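Local coordinates for maleate cis-trans isomerase (Pseudomonas putida, PDB 4FQ5), which probably catalyses the cis-trans isomerization of the C2-C3 double bond of maleate, yielding fumarate, at residues L104-S118 and I135-R147. The protein carries 1 engineered substitution. Sequence-based numbering, arbitrary orientation.
With MAE (maleic acid), chain C.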
loop_
_atom_site.group_PDB
_atom_site.type_symbol
_atom_site.label_atom_id
_atom_site.label_comp_id
_atom_site.label_asym_id
_atom_site.label_seq_id
_atom_site.Cartn_x
_atom_site.Cartn_y
_atom_site.Cartn_z
ATOM N N LEU A 104 -21.784 -18.724 4.927
ATOM C CA LEU A 104 -23.142 -18.533 4.411
ATOM C C LEU A 104 -24.013 -19.780 4.563
ATOM O O LEU A 104 -25.127 -19.699 5.065
ATOM C CB LEU A 104 -23.061 -18.124 2.931
ATOM C CG LEU A 104 -24.170 -17.959 1.871
ATOM C CD1 LEU A 104 -25.217 -19.068 1.807
ATOM C CD2 LEU A 104 -24.824 -16.590 1.894
ATOM N N VAL A 105 -23.499 -20.923 4.120
ATOM C CA VAL A 105 -24.293 -22.147 4.081
ATOM C C VAL A 105 -24.586 -22.718 5.482
ATOM O O VAL A 105 -25.615 -23.358 5.696
ATOM C CB VAL A 105 -23.689 -23.198 3.117
ATOM C CG1 VAL A 105 -22.465 -23.883 3.719
ATOM C CG2 VAL A 105 -24.746 -24.209 2.701
ATOM N N ALA A 106 -23.684 -22.468 6.425
ATOM C CA ALA A 106 -23.852 -22.927 7.802
ATOM C C ALA A 106 -25.070 -22.261 8.432
ATOM O O ALA A 106 -25.849 -22.906 9.139
ATOM C CB ALA A 106 -22.605 -22.623 8.611
ATOM N N ILE A 107 -25.234 -20.971 8.165
ATOM C CA ILE A 107 -26.401 -20.238 8.632
ATOM C C ILE A 107 -27.675 -20.726 7.932
ATOM O O ILE A 107 -28.646 -21.097 8.593
ATOM C CB ILE A 107 -26.222 -18.714 8.454
ATOM C CG1 ILE A 107 -25.151 -18.160 9.413
ATOM C CG2 ILE A 107 -27.551 -17.986 8.605
ATOM C CD1 ILE A 107 -25.358 -18.487 10.882
ATOM N N MET A 108 -27.660 -20.742 6.603
ATOM C CA MET A 108 -28.844 -21.129 5.838
ATOM C C MET A 108 -29.262 -22.590 6.087
ATOM O O MET A 108 -30.451 -22.893 6.105
ATOM C CB MET A 108 -28.675 -20.811 4.341
ATOM C CG MET A 108 -28.540 -19.317 4.039
ATOM S SD MET A 108 -28.702 -18.895 2.288
ATOM C CE MET A 108 -28.586 -17.113 2.317
ATOM N N SER A 109 -28.285 -23.471 6.307
ATOM C CA SER A 109 -28.521 -24.884 6.648
ATOM C C SER A 109 -29.376 -25.111 7.896
ATOM O O SER A 109 -29.930 -26.195 8.080
ATOM C CB SER A 109 -27.189 -25.596 6.892
ATOM O OG SER A 109 -26.630 -26.048 5.682
ATOM N N MET A 110 -29.445 -24.107 8.766
ATOM C CA MET A 110 -30.119 -24.257 10.052
ATOM C C MET A 110 -31.610 -23.955 9.986
ATOM O O MET A 110 -32.303 -24.043 10.988
ATOM C CB MET A 110 -29.444 -23.383 11.112
ATOM C CG MET A 110 -28.018 -23.791 11.451
ATOM S SD MET A 110 -27.904 -25.426 12.208
ATOM C CE MET A 110 -28.793 -25.147 13.736
ATOM N N GLY A 111 -32.104 -23.587 8.809
ATOM C CA GLY A 111 -33.530 -23.296 8.646
ATOM C C GLY A 111 -33.874 -21.833 8.419
ATOM O O GLY A 111 -33.092 -20.939 8.752
ATOM N N HIS A 112 -35.068 -21.601 7.877
ATOM C CA HIS A 112 -35.520 -20.262 7.505
ATOM C C HIS A 112 -35.435 -19.274 8.633
ATOM O O HIS A 112 -35.845 -19.561 9.762
ATOM C CB HIS A 112 -36.945 -20.303 6.961
ATOM C CG HIS A 112 -37.077 -21.012 5.630
ATOM N ND1 HIS A 112 -36.041 -21.168 4.780
ATOM C CD2 HIS A 112 -38.185 -21.569 5.000
ATOM C CE1 HIS A 112 -36.457 -21.816 3.674
ATOM N NE2 HIS A 112 -37.770 -22.060 3.809
ATOM N N GLY A 113 -34.887 -18.101 8.330
ATOM C CA GLY A 113 -34.784 -17.006 9.285
ATOM C C GLY A 113 -33.663 -17.130 10.303
ATOM O O GLY A 113 -33.558 -16.311 11.222
ATOM N N TYR A 114 -32.810 -18.137 10.147
ATOM C CA TYR A 114 -31.750 -18.365 11.126
ATOM C C TYR A 114 -30.694 -17.260 11.153
ATOM O O TYR A 114 -30.055 -17.052 12.185
ATOM C CB TYR A 114 -31.092 -19.738 10.950
ATOM C CG TYR A 114 -30.167 -20.113 12.087
ATOM C CD1 TYR A 114 -28.780 -20.129 11.913
ATOM C CD2 TYR A 114 -30.677 -20.447 13.345
ATOM C CE1 TYR A 114 -27.930 -20.480 12.958
ATOM C CE2 TYR A 114 -29.837 -20.799 14.391
ATOM C CZ TYR A 114 -28.469 -20.811 14.197
ATOM O OH TYR A 114 -27.645 -21.163 15.245
ATOM N N HIS A 115 -30.511 -16.546 10.043
ATOM C CA HIS A 115 -29.544 -15.437 10.041
ATOM C C HIS A 115 -29.880 -14.369 11.049
ATOM O O HIS A 115 -28.983 -13.775 11.643
ATOM C CB HIS A 115 -29.290 -14.867 8.640
ATOM C CG HIS A 115 -30.389 -13.984 8.113
ATOM N ND1 HIS A 115 -31.451 -14.468 7.441
ATOM C CD2 HIS A 115 -30.538 -12.599 8.141
ATOM C CE1 HIS A 115 -32.253 -13.449 7.076
ATOM N NE2 HIS A 115 -31.690 -12.304 7.502
ATOM N N ARG A 116 -31.173 -14.140 11.275
ATOM C CA ARG A 116 -31.612 -13.214 12.322
ATOM C C ARG A 116 -31.347 -13.782 13.711
ATOM O O ARG A 116 -30.896 -13.059 14.601
ATOM C CB ARG A 116 -33.097 -12.875 12.179
ATOM C CG ARG A 116 -33.406 -11.442 11.778
ATOM C CD ARG A 116 -32.734 -11.032 10.480
ATOM N NE ARG A 116 -33.434 -9.921 9.837
ATOM C CZ ARG A 116 -32.851 -8.999 9.074
ATOM N NH1 ARG A 116 -33.581 -8.037 8.531
ATOM N NH2 ARG A 116 -31.539 -9.030 8.856
ATOM N N VAL A 117 -31.639 -15.071 13.887
ATOM C CA VAL A 117 -31.417 -15.740 15.162
ATOM C C VAL A 117 -29.939 -15.651 15.536
ATOM O O VAL A 117 -29.598 -15.235 16.644
ATOM C CB VAL A 117 -31.857 -17.223 15.124
ATOM C CG1 VAL A 117 -31.502 -17.923 16.432
ATOM C CG2 VAL A 117 -33.347 -17.333 14.855
ATOM N N SER A 118 -29.082 -16.033 14.588
ATOM C CA SER A 118 -27.631 -16.051 14.775
ATOM C C SER A 118 -27.074 -14.679 15.145
ATOM O O SER A 118 -26.336 -14.559 16.120
ATOM C CB SER A 118 -26.937 -16.578 13.515
ATOM O OG SER A 118 -25.525 -16.580 13.681
ATOM N N ILE A 135 -23.046 -7.291 14.640
ATOM C CA ILE A 135 -22.815 -8.635 14.140
ATOM C C ILE A 135 -23.332 -8.705 12.710
ATOM O O ILE A 135 -24.442 -8.251 12.425
ATOM C CB ILE A 135 -23.553 -9.694 14.999
ATOM C CG1 ILE A 135 -23.199 -9.547 16.494
ATOM C CG2 ILE A 135 -23.293 -11.106 14.477
ATOM C CD1 ILE A 135 -21.801 -9.995 16.889
ATOM N N ILE A 136 -22.508 -9.236 11.816
ATOM C CA ILE A 136 -22.907 -9.476 10.432
ATOM C C ILE A 136 -22.734 -10.968 10.179
ATOM O O ILE A 136 -21.759 -11.565 10.627
ATOM C CB ILE A 136 -22.069 -8.633 9.422
ATOM C CG1 ILE A 136 -22.561 -7.180 9.380
ATOM C CG2 ILE A 136 -22.222 -9.151 7.998
ATOM C CD1 ILE A 136 -21.996 -6.273 10.447
ATOM N N THR A 137 -23.709 -11.581 9.519
ATOM C CA THR A 137 -23.500 -12.902 8.943
ATOM C C THR A 137 -23.433 -12.739 7.427
ATOM O O THR A 137 -24.101 -11.867 6.871
ATOM C CB THR A 137 -24.612 -13.912 9.319
ATOM O OG1 THR A 137 -25.836 -13.549 8.672
ATOM C CG2 THR A 137 -24.822 -13.961 10.842
ATOM N N SER A 138 -22.618 -13.568 6.779
ATOM C CA SER A 138 -22.530 -13.635 5.315
ATOM C C SER A 138 -23.893 -13.834 4.670
ATOM O O SER A 138 -24.204 -13.218 3.646
ATOM C CB SER A 138 -21.652 -14.809 4.906
ATOM O OG SER A 138 -20.316 -14.555 5.270
ATOM N N ALA A 139 -24.684 -14.723 5.267
ATOM C CA ALA A 139 -26.012 -15.049 4.762
ATOM C C ALA A 139 -26.902 -13.819 4.753
ATOM O O ALA A 139 -27.506 -13.497 3.730
ATOM C CB ALA A 139 -26.642 -16.170 5.578
ATOM N N GLY A 140 -26.956 -13.124 5.888
ATOM C CA GLY A 140 -27.766 -11.918 6.032
ATOM C C GLY A 140 -27.256 -10.786 5.160
ATOM O O GLY A 140 -28.043 -10.052 4.558
ATOM N N ALA A 141 -25.934 -10.651 5.095
ATOM C CA ALA A 141 -25.287 -9.627 4.282
ATOM C C ALA A 141 -25.658 -9.791 2.816
ATOM O O ALA A 141 -25.974 -8.808 2.145
ATOM C CB ALA A 141 -23.775 -9.685 4.459
ATOM N N LEU A 142 -25.627 -11.035 2.329
ATOM C CA LEU A 142 -25.986 -11.327 0.946
ATOM C C LEU A 142 -27.414 -10.885 0.647
ATOM O O LEU A 142 -27.654 -10.191 -0.348
ATOM C CB LEU A 142 -25.790 -12.811 0.598
ATOM C CG LEU A 142 -25.914 -13.131 -0.903
ATOM C CD1 LEU A 142 -24.658 -12.700 -1.654
ATOM C CD2 LEU A 142 -26.194 -14.609 -1.152
ATOM N N ILE A 143 -28.352 -11.273 1.513
ATOM C CA ILE A 143 -29.749 -10.863 1.360
ATOM C C ILE A 143 -29.890 -9.340 1.409
ATOM O O ILE A 143 -30.534 -8.750 0.538
ATOM C CB ILE A 143 -30.687 -11.560 2.376
ATOM C CG1 ILE A 143 -30.982 -12.990 1.924
ATOM C CG2 ILE A 143 -32.016 -10.829 2.506
ATOM C CD1 ILE A 143 -30.262 -14.043 2.726
ATOM N N ASP A 144 -29.275 -8.709 2.409
ATOM C CA ASP A 144 -29.318 -7.249 2.530
ATOM C C ASP A 144 -28.669 -6.541 1.335
ATOM O O ASP A 144 -29.171 -5.515 0.876
ATOM C CB ASP A 144 -28.692 -6.779 3.853
ATOM C CG ASP A 144 -29.499 -7.218 5.070
ATOM O OD1 ASP A 144 -30.672 -7.605 4.894
ATOM O OD2 ASP A 144 -28.960 -7.189 6.199
ATOM N N GLY A 145 -27.564 -7.096 0.838
ATOM C CA GLY A 145 -26.869 -6.536 -0.323
ATOM C C GLY A 145 -27.702 -6.623 -1.587
ATOM O O GLY A 145 -27.738 -5.681 -2.388
ATOM N N ILE A 146 -28.372 -7.757 -1.773
ATOM C CA ILE A 146 -29.280 -7.932 -2.909
ATOM C C ILE A 146 -30.423 -6.912 -2.840
ATOM O O ILE A 146 -30.736 -6.263 -3.840
ATOM C CB ILE A 146 -29.816 -9.382 -3.009
ATOM C CG1 ILE A 146 -28.696 -10.323 -3.457
ATOM C CG2 ILE A 146 -31.006 -9.462 -3.971
ATOM C CD1 ILE A 146 -28.965 -11.795 -3.241
ATOM N N ARG A 147 -31.029 -6.763 -1.663
ATOM C CA ARG A 147 -32.088 -5.769 -1.473
ATOM C C ARG A 147 -31.577 -4.341 -1.705
ATOM O O ARG A 147 -32.258 -3.539 -2.334
ATOM C CB ARG A 147 -32.741 -5.896 -0.089
ATOM C CG ARG A 147 -33.638 -7.117 0.068
ATOM C CD ARG A 147 -34.030 -7.342 1.522
ATOM N NE ARG A 147 -34.808 -8.571 1.693
ATOM C CZ ARG A 147 -34.971 -9.214 2.850
ATOM N NH1 ARG A 147 -34.398 -8.761 3.956
ATOM N NH2 ARG A 147 -35.696 -10.327 2.902
HETATM C C1 MAE C . -16.888 -21.732 3.553
HETATM O O1 MAE C . -15.712 -21.877 3.921
HETATM O O2 MAE C . -17.214 -21.402 2.403
HETATM C C2 MAE C . -17.949 -21.997 4.537
HETATM C C3 MAE C . -19.205 -21.610 4.411
HETATM C C4 MAE C . -19.744 -20.827 3.276
HETATM O O3 MAE C . -20.549 -21.372 2.527
HETATM O O4 MAE C . -19.433 -19.643 3.102
HETATM O O HOH W 1 -27.687 -11.950 9.765
HETATM O O HOH W 2 -30.567 -6.000 8.536
#
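Thr-137 OG1 is gripped from two directions and touched by His-115 from a third. As N-cap of helix 138-149 it accepts a capping bond from Gly-140 N (3.0 Å, 156° at the hydrogen), and a water hydrogen-bonded to OG1 (2.7 Å) donates to His-115 O, tying the two helix starts together. His-115 CB lies 3.7 Å from the same OG1. With CG of His-115 wedged between its backbone N and carbonyl carbon (chi1 76°), the imidazole is turned to the first turn of helix 138-149, where CD2 rests 3.5 Å from Gly-140 CA, close enough to leave little room for a side chain there. ND1 is hydrogen-bonded to Tyr-171 OH. A valine in place of Thr-137 would probably leave Gly-140 N without its cap and cost the water its bond to this side chain. In this Asp/Glu racemase-like fold of the maleate isomerase family, strand 135-137 edges a four-stranded parallel sheet, and the helix following it packs across helix 104-108 at 93°. The CB of Ala-139 is a knob in a hole formed by Leu-104, Ile-107, Met-108 and His-115, closest to Ile-107 CG2 at 3.6 Å. Extended beyond CG, Met-108 meets Ile-143 tip to tip, CE to CD1 3.5 Å, while Leu-104 CD2 presses tightly on Ala-139 CA. Farther out, a second water bridges Arg-116 NH2 and Asp-144 OD2, 4.1 Å apart, too far for a direct salt bridge. At the other end, Leu-104 N and Val-105 N give weak hydrogen bonds to maleate O4 and O3, and Ser-138 OG is hydrogen-bonded to Ala-102 O.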